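Local coordinates for protein enoyl-CoA hydratase (Thermus thermophilus, PDB 1WZ8) that probably catalyses the reversible hydration of trans-2-enoyl-CoA thioesters to 3-hydroxyacyl-CoA as a hexameric member of the crotonase family, at residues P10-A15 and P36-G41; I128-K133 and L200-R205; T135-G140 and G184-A189. One frame throughout, in Å; residues are numbered along the deposited sequence.

Contact 1 (P10-A15 and P36-G41); sequences PGLAFA and PALHRG
In the crotonase fold the first strand of the sheet, 12-18, is covered by helix 36-49, and here the edge strand's entrance, G11 and L12, meets the first turns of that helix at L38 and G41. L12 reaches the helix with both methyls of its forked end. Its CD2 lies against CD1 of L38 at 4.1 Å, and its CD1 rests near the backbone carbonyl oxygen G41 O, also at 4.1 Å. CG of L12 is anti to the carbonyl carbon (chi1 -64°), which carries the fork off the strand and over to the helix. L38 answers with one branch: its CG is anti to the backbone N (chi1 -177°), and CD1 abuts both that methyl of L12 and the carbonyl oxygen G11 O, the latter 4.0 Å away. The two side chains meet at a slant, through one methyl of each. The closest pair of CA atoms is G11 CA and L38 CA, 6.0 Å apart, an approach that a residue without a side chain allows. With phi 106° G11 has a backbone shape that suits glycine, and it turns the chain from P10 into the strand. G41, likewise without a side chain, leaves its carbonyl next to L12; its own N is bonded to A37 O within the helix, 2.9 Å. On the strand side L12 also packs on I24 and F26 of strand 21-26, and farther along the helix it meets L42 and V45. H39 and R40 turn to another neighbour, E92 of helix 83-102. Between the two segments the chemistry is thus purely van der Waals: methyls against methyls and carbonyl oxygens, which implies a join held by shape and burial, without polar bonds to fix its direction.

Contact 2 (I128-K133 and L200-R205); sequences IAVVGK and LEVAER
I128 and V202 make the main apolar contact, strand against helix, with V130 adding a second, lighter touch. V202 CG1 is the shared point: it sits 3.9 Å from I128 CD1 and 4.1 Å from I128 CG2, resting over the notch between these two methyls. The notch follows from I128's torsions. CG1 is anti to the carbonyl carbon (chi1 -64°) and the chain then runs out extended to CD1, while CG2 stands anti to the backbone N, leaving the two methyls on one flank of the residue. The other methyl of V202 serves the next residue on the same strand face, its CG2 meeting V130 CG2 at 4.3 Å. V202 thereby spans I128 and V130, two residues apart, and V108 of the adjoining strand 107-111 extends the apolar surface under it.

Backbone hydrogen bonding stays within each element. In the helix, E204 N bonds to L200 O at 2.8 Å and R205 N to E201 O at 3.0 Å; the strand spends its bonds on its sheet neighbours, I128 and V130 pairing with strand 107-111.

Charged groups lie apart from the apolar centre. E201 forms a salt bridge with K198 one turn back, and R205 forms one with E173 of the second subunit. L171 of that same subunit packs on I128, V202 and R205, so the hydrophobic patch continues into the interface.

A helix laid on one face of a sheet through alternate strand residues is the usual alpha/beta packing. In this crotonase fold it sets helix 195-207 against strand 128-132, beside a subunit boundary of the hexamer.

Contact 3 (T135-G140 and G184-A189); sequences TRLLDG and GLVALA
The turn that leads out of helix 177-183, closed by a Schellman motif with G184 as its C-prime residue, packs its two following side chains against strand 136-138 of the small three-stranded sheet. L137 provides the strand's share through a single methyl, CD1. It lies 4.1 Å from L185 CD2 and 4.4 Å from V186 CG1, so that one methyl touches both residues. L137 and L185 run antiparallel to one another, meeting methyl to methyl near their ends. With CG anti to the backbone N (chi1 -173°), L185 extends its CD2 toward the strand. All three residues are buried, and the contact is apolar. The positive phi of G184, 99°, turns the chain out of the helix just before L185. A180 of the same helix touches L137, L185 and V186 alike, so it lies against all three side chains. Beyond it, L137 also packs on A115 of strand 114-116, L185 on W156, and V186 on A129 and V131 of strand 128-132, placing the contact between the small sheet, helix 177-183 and the large sheet.

Contact 1 comes first in the chain and closes before the other two open; contact 3 is nested inside the loop closed by contact 2. Contacts 2 and 3 are neighbours, their centres about 13 Å apart, joined where V131 N meets L188 O at 2.9 Å, a probable hydrogen bond between adjacent strands 128-132 and 188-190. The centre of contact 1 is about 21 Å from that of contact 2 and about 23 Å from that of contact 3. All three reach the six-stranded sheet. Contact 1 sets a helix against one edge, strand 12-18, away from other chains of the hexamer, while contacts 2 and 3 shape the opposite edge, where the second subunit packs.

Contact 1 (P10-A15 and P36-G41)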
ATOM      1  N   PRO A  10     -14.016 -34.504 -12.268  1.00 23.78           N
ATOM      2  CA  PRO A  10     -13.242 -35.655 -12.730  1.00 22.92           C
ATOM      3  C   PRO A  10     -11.763 -35.325 -12.566  1.00 22.59           C
ATOM      4  O   PRO A  10     -11.324 -34.233 -12.919  1.00 22.98           O
ATOM      5  CB  PRO A  10     -13.665 -35.786 -14.194  1.00 22.89           C
ATOM      6  CG  PRO A  10     -13.962 -34.375 -14.588  1.00 23.50           C
ATOM      7  CD  PRO A  10     -14.726 -33.860 -13.387  1.00 24.61           C
ATOM      8  N   GLY A  11     -11.002 -36.266 -12.021  1.00 21.69           N
ATOM      9  CA  GLY A  11      -9.589 -36.025 -11.808  1.00 19.55           C
ATOM     10  C   GLY A  11      -9.323 -35.798 -10.332  1.00 19.53           C
ATOM     11  O   GLY A  11      -8.190 -35.921  -9.870  1.00 19.16           O
ATOM     12  N   LEU A  12     -10.373 -35.458  -9.592  1.00 18.08           N
ATOM     13  CA  LEU A  12     -10.251 -35.230  -8.158  1.00 19.70           C
ATOM     14  C   LEU A  12     -10.964 -36.329  -7.382  1.00 19.50           C
ATOM     15  O   LEU A  12     -12.041 -36.780  -7.770  1.00 20.65           O
ATOM     16  CB  LEU A  12     -10.851 -33.875  -7.771  1.00 20.49           C
ATOM     17  CG  LEU A  12     -10.182 -32.617  -8.329  1.00 20.99           C
ATOM     18  CD1 LEU A  12     -10.920 -31.386  -7.818  1.00 21.82           C
ATOM     19  CD2 LEU A  12      -8.723 -32.577  -7.908  1.00 21.45           C
ATOM     20  N   ALA A  13     -10.347 -36.761  -6.289  1.00 17.61           N
ATOM     21  CA  ALA A  13     -10.917 -37.788  -5.429  1.00 18.24           C
ATOM     22  C   ALA A  13     -11.039 -37.161  -4.048  1.00 17.01           C
ATOM     23  O   ALA A  13     -10.161 -36.411  -3.629  1.00 17.39           O
ATOM     24  CB  ALA A  13     -10.002 -39.007  -5.378  1.00 17.19           C
ATOM     25  N   PHE A  14     -12.125 -37.464  -3.347  1.00 16.90           N
ATOM     26  CA  PHE A  14     -12.346 -36.895  -2.023  1.00 17.27           C
ATOM     27  C   PHE A  14     -12.519 -37.969  -0.957  1.00 16.84           C
ATOM     28  O   PHE A  14     -13.190 -38.981  -1.178  1.00 17.40           O
ATOM     29  CB  PHE A  14     -13.579 -35.990  -2.041  1.00 17.19           C
ATOM     30  CG  PHE A  14     -13.525 -34.907  -3.081  1.00 18.85           C
ATOM     31  CD1 PHE A  14     -13.793 -35.189  -4.418  1.00 18.99           C
ATOM     32  CD2 PHE A  14     -13.214 -33.597  -2.723  1.00 20.02           C
ATOM     33  CE1 PHE A  14     -13.753 -34.181  -5.385  1.00 18.87           C
ATOM     34  CE2 PHE A  14     -13.171 -32.581  -3.684  1.00 20.33           C
ATOM     35  CZ  PHE A  14     -13.442 -32.874  -5.015  1.00 19.53           C
ATOM     36  N   ALA A  15     -11.913 -37.741   0.203  1.00 15.05           N
ATOM     37  CA  ALA A  15     -12.001 -38.691   1.302  1.00 14.17           C
ATOM     38  C   ALA A  15     -11.778 -38.002   2.642  1.00 15.49           C
ATOM     39  O   ALA A  15     -11.289 -36.874   2.693  1.00 16.35           O
ATOM     40  CB  ALA A  15     -10.972 -39.802   1.109  1.00 12.15           C
ATOM     41  N   PRO A  36      -5.985 -29.571 -19.306  1.00 16.60           N
ATOM     42  CA  PRO A  36      -6.917 -28.452 -19.141  1.00 15.37           C
ATOM     43  C   PRO A  36      -7.995 -28.676 -18.074  1.00 16.96           C
ATOM     44  O   PRO A  36      -8.223 -27.818 -17.220  1.00 14.64           O
ATOM     45  CB  PRO A  36      -7.516 -28.300 -20.539  1.00 15.93           C
ATOM     46  CG  PRO A  36      -6.369 -28.654 -21.420  1.00 15.58           C
ATOM     47  CD  PRO A  36      -5.770 -29.872 -20.733  1.00 16.30           C
ATOM     48  N   ALA A  37      -8.649 -29.834 -18.120  1.00 16.85           N
ATOM     49  CA  ALA A  37      -9.715 -30.142 -17.171  1.00 17.61           C
ATOM     50  C   ALA A  37      -9.272 -30.154 -15.714  1.00 17.71           C
ATOM     51  O   ALA A  37      -9.989 -29.658 -14.841  1.00 18.70           O
ATOM     52  CB  ALA A  37     -10.361 -31.478 -17.526  1.00 18.89           C
ATOM     53  N   LEU A  38      -8.100 -30.723 -15.445  1.00 16.18           N
ATOM     54  CA  LEU A  38      -7.603 -30.793 -14.076  1.00 15.51           C
ATOM     55  C   LEU A  38      -7.203 -29.420 -13.551  1.00 15.44           C
ATOM     56  O   LEU A  38      -7.480 -29.083 -12.402  1.00 16.42           O
ATOM     57  CB  LEU A  38      -6.413 -31.749 -13.979  1.00 15.12           C
ATOM     58  CG  LEU A  38      -5.867 -31.947 -12.560  1.00 15.45           C
ATOM     59  CD1 LEU A  38      -6.954 -32.511 -11.651  1.00 15.61           C
ATOM     60  CD2 LEU A  38      -4.678 -32.881 -12.605  1.00 13.63           C
ATOM     61  N   HIS A  39      -6.551 -28.627 -14.389  1.00 15.25           N
ATOM     62  CA  HIS A  39      -6.149 -27.291 -13.972  1.00 15.05           C
ATOM     63  C   HIS A  39      -7.379 -26.478 -13.566  1.00 15.64           C
ATOM     64  O   HIS A  39      -7.393 -25.832 -12.516  1.00 14.73           O
ATOM     65  CB  HIS A  39      -5.387 -26.594 -15.101  1.00 14.24           C
ATOM     66  CG  HIS A  39      -4.884 -25.233 -14.735  1.00 14.89           C
ATOM     67  ND1 HIS A  39      -5.567 -24.078 -15.051  1.00 15.58           N
ATOM     68  CD2 HIS A  39      -3.780 -24.846 -14.055  1.00 15.19           C
ATOM     69  CE1 HIS A  39      -4.903 -23.036 -14.582  1.00 15.88           C
ATOM     70  NE2 HIS A  39      -3.814 -23.474 -13.974  1.00 16.34           N
ATOM     71  N   ARG A  40      -8.419 -26.516 -14.393  1.00 15.05           N
ATOM     72  CA  ARG A  40      -9.636 -25.784 -14.080  1.00 15.36           C
ATOM     73  C   ARG A  40     -10.313 -26.349 -12.832  1.00 16.28           C
ATOM     74  O   ARG A  40     -10.858 -25.600 -12.018  1.00 16.85           O
ATOM     75  CB  ARG A  40     -10.606 -25.827 -15.260  1.00 17.62           C
ATOM     76  CG  ARG A  40     -11.979 -25.275 -14.910  1.00 21.35           C
ATOM     77  CD  ARG A  40     -12.776 -24.906 -16.144  1.00 27.24           C
ATOM     78  NE  ARG A  40     -12.721 -25.980 -17.132  1.00 33.75           N
ATOM     79  CZ  ARG A  40     -11.876 -26.000 -18.156  1.00 36.55           C
ATOM     80  NH1 ARG A  40     -11.009 -25.003 -18.305  1.00 38.71           N
ATOM     81  NH2 ARG A  40     -11.924 -26.990 -19.043  1.00 37.72           N
ATOM     82  N   GLY A  41     -10.272 -27.671 -12.688  1.00 15.17           N
ATOM     83  CA  GLY A  41     -10.873 -28.313 -11.534  1.00 15.63           C
ATOM     84  C   GLY A  41     -10.209 -27.897 -10.234  1.00 15.55           C
ATOM     85  O   GLY A  41     -10.887 -27.565  -9.263  1.00 15.46           O
TER

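Contact 2 (I128-K133 and L200-R205)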
ATOM      1  N   ILE A 128       0.164 -24.647   4.842  1.00  9.43           N
ATOM      2  CA  ILE A 128       1.314 -25.391   5.325  1.00  9.15           C
ATOM      3  C   ILE A 128       1.671 -26.456   4.302  1.00  9.83           C
ATOM      4  O   ILE A 128       0.815 -27.226   3.874  1.00 11.33           O
ATOM      5  CB  ILE A 128       1.014 -26.072   6.678  1.00 10.51           C
ATOM      6  CG1 ILE A 128       0.737 -25.007   7.745  1.00  9.62           C
ATOM      7  CG2 ILE A 128       2.196 -26.944   7.094  1.00 10.95           C
ATOM      8  CD1 ILE A 128       0.400 -25.564   9.111  1.00 13.57           C
ATOM      9  N   ALA A 129       2.932 -26.474   3.891  1.00  9.74           N
ATOM     10  CA  ALA A 129       3.387 -27.469   2.938  1.00 10.05           C
ATOM     11  C   ALA A 129       4.426 -28.325   3.624  1.00 11.19           C
ATOM     12  O   ALA A 129       5.317 -27.812   4.299  1.00 10.61           O
ATOM     13  CB  ALA A 129       3.996 -26.797   1.707  1.00  8.76           C
ATOM     14  N   VAL A 130       4.288 -29.636   3.473  1.00 12.43           N
ATOM     15  CA  VAL A 130       5.243 -30.569   4.039  1.00 10.28           C
ATOM     16  C   VAL A 130       5.928 -31.181   2.831  1.00 10.84           C
ATOM     17  O   VAL A 130       5.263 -31.755   1.966  1.00 13.24           O
ATOM     18  CB  VAL A 130       4.547 -31.691   4.842  1.00 11.89           C
ATOM     19  CG1 VAL A 130       5.589 -32.654   5.402  1.00 12.98           C
ATOM     20  CG2 VAL A 130       3.723 -31.090   5.972  1.00 11.67           C
ATOM     21  N   VAL A 131       7.247 -31.040   2.752  1.00 10.81           N
ATOM     22  CA  VAL A 131       7.981 -31.600   1.627  1.00  9.80           C
ATOM     23  C   VAL A 131       8.962 -32.656   2.096  1.00 10.29           C
ATOM     24  O   VAL A 131       9.223 -32.796   3.297  1.00  9.64           O
ATOM     25  CB  VAL A 131       8.783 -30.516   0.859  1.00 10.68           C
ATOM     26  CG1 VAL A 131       7.861 -29.395   0.426  1.00  9.83           C
ATOM     27  CG2 VAL A 131       9.920 -29.975   1.730  1.00  8.64           C
ATOM     28  N   GLY A 132       9.491 -33.406   1.138  1.00 11.71           N
ATOM     29  CA  GLY A 132      10.478 -34.415   1.465  1.00 13.45           C
ATOM     30  C   GLY A 132      11.832 -33.745   1.341  1.00 13.16           C
ATOM     31  O   GLY A 132      11.976 -32.770   0.607  1.00 12.60           O
ATOM     32  N   LYS A 133      12.826 -34.237   2.068  1.00 15.16           N
ATOM     33  CA  LYS A 133      14.156 -33.651   1.988  1.00 14.60           C
ATOM     34  C   LYS A 133      14.653 -33.656   0.540  1.00 15.30           C
ATOM     35  O   LYS A 133      15.367 -32.744   0.115  1.00 13.31           O
ATOM     36  CB  LYS A 133      15.129 -34.430   2.867  1.00 16.66           C
ATOM     37  CG  LYS A 133      14.799 -34.343   4.346  1.00 20.79           C
ATOM     38  CD  LYS A 133      15.862 -35.003   5.202  1.00 22.80           C
ATOM     39  CE  LYS A 133      15.523 -34.850   6.670  1.00 25.09           C
ATOM     40  NZ  LYS A 133      15.294 -33.422   7.007  1.00 28.52           N
ATOM     41  N   LEU A 200      -0.560 -35.438   6.976  1.00 13.76           N
ATOM     42  CA  LEU A 200      -1.838 -35.845   7.550  1.00 13.33           C
ATOM     43  C   LEU A 200      -1.875 -35.490   9.037  1.00 13.36           C
ATOM     44  O   LEU A 200      -2.895 -35.030   9.553  1.00 13.54           O
ATOM     45  CB  LEU A 200      -2.046 -37.355   7.357  1.00 14.76           C
ATOM     46  CG  LEU A 200      -3.346 -37.921   7.933  1.00 15.29           C
ATOM     47  CD1 LEU A 200      -4.538 -37.182   7.333  1.00 15.14           C
ATOM     48  CD2 LEU A 200      -3.427 -39.414   7.653  1.00 17.07           C
ATOM     49  N   GLU A 201      -0.756 -35.697   9.723  1.00 12.31           N
ATOM     50  CA  GLU A 201      -0.660 -35.382  11.146  1.00 13.35           C
ATOM     51  C   GLU A 201      -0.917 -33.885  11.363  1.00 12.11           C
ATOM     52  O   GLU A 201      -1.618 -33.477  12.304  1.00 10.23           O
ATOM     53  CB  GLU A 201       0.733 -35.747  11.661  1.00 16.69           C
ATOM     54  CG  GLU A 201       0.953 -35.448  13.138  1.00 21.20           C
ATOM     55  CD  GLU A 201       2.412 -35.572  13.541  1.00 27.32           C
ATOM     56  OE1 GLU A 201       3.007 -36.650  13.318  1.00 29.01           O
ATOM     57  OE2 GLU A 201       2.963 -34.588  14.078  1.00 30.76           O
ATOM     58  N   VAL A 202      -0.333 -33.069  10.493  1.00 11.98           N
ATOM     59  CA  VAL A 202      -0.503 -31.624  10.571  1.00 12.50           C
ATOM     60  C   VAL A 202      -1.969 -31.275  10.335  1.00 12.10           C
ATOM     61  O   VAL A 202      -2.567 -30.499  11.084  1.00 11.27           O
ATOM     62  CB  VAL A 202       0.376 -30.907   9.514  1.00 11.02           C
ATOM     63  CG1 VAL A 202       0.077 -29.414   9.508  1.00 12.14           C
ATOM     64  CG2 VAL A 202       1.852 -31.140   9.825  1.00 12.98           C
ATOM     65  N   ALA A 203      -2.550 -31.860   9.293  1.00 13.63           N
ATOM     66  CA  ALA A 203      -3.947 -31.596   8.966  1.00 14.35           C
ATOM     67  C   ALA A 203      -4.858 -31.997  10.117  1.00 14.41           C
ATOM     68  O   ALA A 203      -5.783 -31.265  10.469  1.00 13.51           O
ATOM     69  CB  ALA A 203      -4.342 -32.348   7.702  1.00 13.89           C
ATOM     70  N   GLU A 204      -4.601 -33.160  10.708  1.00 14.26           N
ATOM     71  CA  GLU A 204      -5.428 -33.617  11.813  1.00 15.44           C
ATOM     72  C   GLU A 204      -5.346 -32.633  12.976  1.00 14.78           C
ATOM     73  O   GLU A 204      -6.372 -32.286  13.565  1.00 13.53           O
ATOM     74  CB  GLU A 204      -5.000 -35.013  12.272  1.00 19.34           C
ATOM     75  CG  GLU A 204      -5.902 -35.599  13.349  1.00 24.13           C
ATOM     76  CD  GLU A 204      -5.631 -37.068  13.609  1.00 27.18           C
ATOM     77  OE1 GLU A 204      -6.359 -37.670  14.424  1.00 31.91           O
ATOM     78  OE2 GLU A 204      -4.696 -37.622  12.997  1.00 28.97           O
ATOM     79  N   ARG A 205      -4.131 -32.184  13.296  1.00 14.11           N
ATOM     80  CA  ARG A 205      -3.926 -31.229  14.386  1.00 15.40           C
ATOM     81  C   ARG A 205      -4.715 -29.951  14.136  1.00 14.41           C
ATOM     82  O   ARG A 205      -5.292 -29.379  15.062  1.00 14.01           O
ATOM     83  CB  ARG A 205      -2.441 -30.871  14.542  1.00 17.06           C
ATOM     84  CG  ARG A 205      -1.602 -31.912  15.273  1.00 23.42           C
ATOM     85  CD  ARG A 205      -0.157 -31.431  15.437  1.00 25.87           C
ATOM     86  NE  ARG A 205      -0.048 -30.251  16.294  1.00 28.87           N
ATOM     87  CZ  ARG A 205       1.053 -29.515  16.414  1.00 29.44           C
ATOM     88  NH1 ARG A 205       2.144 -29.833  15.731  1.00 30.53           N
ATOM     89  NH2 ARG A 205       1.066 -28.458  17.214  1.00 30.05           N
TER

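Contact 3 (T135-G140 and G184-A189)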
ATOM      1  N   THR A 135      12.579 -33.742  -2.219  1.00 13.35           N
ATOM      2  CA  THR A 135      11.583 -33.243  -3.165  1.00 13.92           C
ATOM      3  C   THR A 135      12.219 -32.170  -4.044  1.00 13.89           C
ATOM      4  O   THR A 135      13.075 -31.413  -3.585  1.00 14.04           O
ATOM      5  CB  THR A 135      10.371 -32.626  -2.423  1.00 13.78           C
ATOM      6  OG1 THR A 135       9.760 -33.627  -1.605  1.00 16.41           O
ATOM      7  CG2 THR A 135       9.331 -32.094  -3.413  1.00 13.31           C
ATOM      8  N   ARG A 136      11.803 -32.107  -5.308  1.00 13.39           N
ATOM      9  CA  ARG A 136      12.330 -31.109  -6.235  1.00 14.62           C
ATOM     10  C   ARG A 136      11.296 -29.997  -6.402  1.00 12.65           C
ATOM     11  O   ARG A 136      10.178 -30.256  -6.839  1.00 13.94           O
ATOM     12  CB  ARG A 136      12.628 -31.749  -7.599  1.00 17.17           C
ATOM     13  CG  ARG A 136      13.234 -30.793  -8.623  1.00 21.24           C
ATOM     14  CD  ARG A 136      13.781 -31.545  -9.831  1.00 28.07           C
ATOM     15  NE  ARG A 136      12.740 -31.939 -10.776  1.00 32.89           N
ATOM     16  CZ  ARG A 136      12.383 -31.218 -11.836  1.00 35.74           C
ATOM     17  NH1 ARG A 136      12.987 -30.064 -12.089  1.00 37.97           N
ATOM     18  NH2 ARG A 136      11.425 -31.649 -12.646  1.00 35.63           N
ATOM     19  N   LEU A 137      11.669 -28.768  -6.045  1.00 11.74           N
ATOM     20  CA  LEU A 137      10.765 -27.625  -6.167  1.00 12.96           C
ATOM     21  C   LEU A 137      11.354 -26.648  -7.176  1.00 13.08           C
ATOM     22  O   LEU A 137      12.478 -26.166  -7.010  1.00 14.47           O
ATOM     23  CB  LEU A 137      10.585 -26.940  -4.807  1.00 12.27           C
ATOM     24  CG  LEU A 137      10.149 -27.865  -3.667  1.00 15.58           C
ATOM     25  CD1 LEU A 137      10.051 -27.069  -2.372  1.00 18.43           C
ATOM     26  CD2 LEU A 137       8.808 -28.510  -3.997  1.00 17.10           C
ATOM     27  N   LEU A 138      10.592 -26.346  -8.219  1.00 12.94           N
ATOM     28  CA  LEU A 138      11.075 -25.454  -9.263  1.00 14.55           C
ATOM     29  C   LEU A 138       9.958 -24.657  -9.927  1.00 13.10           C
ATOM     30  O   LEU A 138       8.925 -25.202 -10.303  1.00 13.70           O
ATOM     31  CB  LEU A 138      11.813 -26.281 -10.318  1.00 16.51           C
ATOM     32  CG  LEU A 138      12.419 -25.625 -11.561  1.00 19.52           C
ATOM     33  CD1 LEU A 138      13.508 -24.635 -11.187  1.00 21.46           C
ATOM     34  CD2 LEU A 138      12.986 -26.718 -12.431  1.00 19.77           C
ATOM     35  N   ASP A 139      10.164 -23.355 -10.056  1.00 13.04           N
ATOM     36  CA  ASP A 139       9.177 -22.518 -10.710  1.00 12.50           C
ATOM     37  C   ASP A 139       9.140 -23.010 -12.158  1.00 13.59           C
ATOM     38  O   ASP A 139       8.081 -23.359 -12.680  1.00 13.36           O
ATOM     39  CB  ASP A 139       9.606 -21.062 -10.663  1.00 13.17           C
ATOM     40  CG  ASP A 139       8.671 -20.168 -11.442  1.00 14.63           C
ATOM     41  OD1 ASP A 139       7.584 -19.832 -10.924  1.00 15.93           O
ATOM     42  OD2 ASP A 139       9.022 -19.823 -12.586  1.00 17.56           O
ATOM     43  N   GLY A 140      10.310 -23.019 -12.794  1.00 13.11           N
ATOM     44  CA  GLY A 140      10.446 -23.520 -14.153  1.00 15.21           C
ATOM     45  C   GLY A 140       9.982 -22.716 -15.355  1.00 15.52           C
ATOM     46  O   GLY A 140      10.202 -23.139 -16.491  1.00 16.49           O
ATOM     47  N   GLY A 184      12.944 -21.034   4.141  1.00 11.38           N
ATOM     48  CA  GLY A 184      11.668 -20.550   4.651  1.00 10.66           C
ATOM     49  C   GLY A 184      10.549 -20.614   3.622  1.00 11.39           C
ATOM     50  O   GLY A 184       9.468 -20.063   3.831  1.00  9.81           O
ATOM     51  N   LEU A 185      10.798 -21.296   2.507  1.00 10.01           N
ATOM     52  CA  LEU A 185       9.788 -21.420   1.457  1.00  9.85           C
ATOM     53  C   LEU A 185       8.646 -22.323   1.919  1.00 10.11           C
ATOM     54  O   LEU A 185       7.485 -22.096   1.573  1.00  8.59           O
ATOM     55  CB  LEU A 185      10.401 -22.004   0.186  1.00 10.71           C
ATOM     56  CG  LEU A 185       9.474 -22.013  -1.036  1.00  9.70           C
ATOM     57  CD1 LEU A 185       9.350 -20.597  -1.586  1.00 13.05           C
ATOM     58  CD2 LEU A 185      10.035 -22.942  -2.107  1.00 11.52           C
ATOM     59  N   VAL A 186       8.987 -23.355   2.688  1.00  9.88           N
ATOM     60  CA  VAL A 186       8.002 -24.294   3.211  1.00 10.05           C
ATOM     61  C   VAL A 186       8.247 -24.511   4.699  1.00 11.07           C
ATOM     62  O   VAL A 186       9.348 -24.258   5.193  1.00 12.37           O
ATOM     63  CB  VAL A 186       8.071 -25.654   2.487  1.00 10.06           C
ATOM     64  CG1 VAL A 186       7.759 -25.463   1.009  1.00  8.13           C
ATOM     65  CG2 VAL A 186       9.453 -26.279   2.670  1.00 10.71           C
ATOM     66  N   ALA A 187       7.232 -25.005   5.402  1.00 11.04           N
ATOM     67  CA  ALA A 187       7.326 -25.209   6.847  1.00 11.21           C
ATOM     68  C   ALA A 187       8.162 -26.388   7.323  1.00 12.93           C
ATOM     69  O   ALA A 187       8.956 -26.255   8.264  1.00 13.17           O
ATOM     70  CB  ALA A 187       5.920 -25.318   7.442  1.00 12.26           C
ATOM     71  N   LEU A 188       7.976 -27.541   6.695  1.00 12.11           N
ATOM     72  CA  LEU A 188       8.695 -28.733   7.114  1.00 12.56           C
ATOM     73  C   LEU A 188       9.246 -29.549   5.969  1.00 13.31           C
ATOM     74  O   LEU A 188       8.658 -29.603   4.892  1.00 13.36           O
ATOM     75  CB  LEU A 188       7.775 -29.639   7.929  1.00 14.88           C
ATOM     76  CG  LEU A 188       7.142 -29.123   9.221  1.00 17.24           C
ATOM     77  CD1 LEU A 188       6.009 -30.062   9.608  1.00 19.06           C
ATOM     78  CD2 LEU A 188       8.190 -29.031  10.334  1.00 17.44           C
ATOM     79  N   ALA A 189      10.384 -30.188   6.222  1.00 12.78           N
ATOM     80  CA  ALA A 189      11.024 -31.064   5.249  1.00 12.98           C
ATOM     81  C   ALA A 189      11.334 -32.323   6.041  1.00 12.14           C
ATOM     82  O   ALA A 189      12.129 -32.278   6.976  1.00 13.79           O
ATOM     83  CB  ALA A 189      12.311 -30.445   4.721  1.00 13.25           C
TER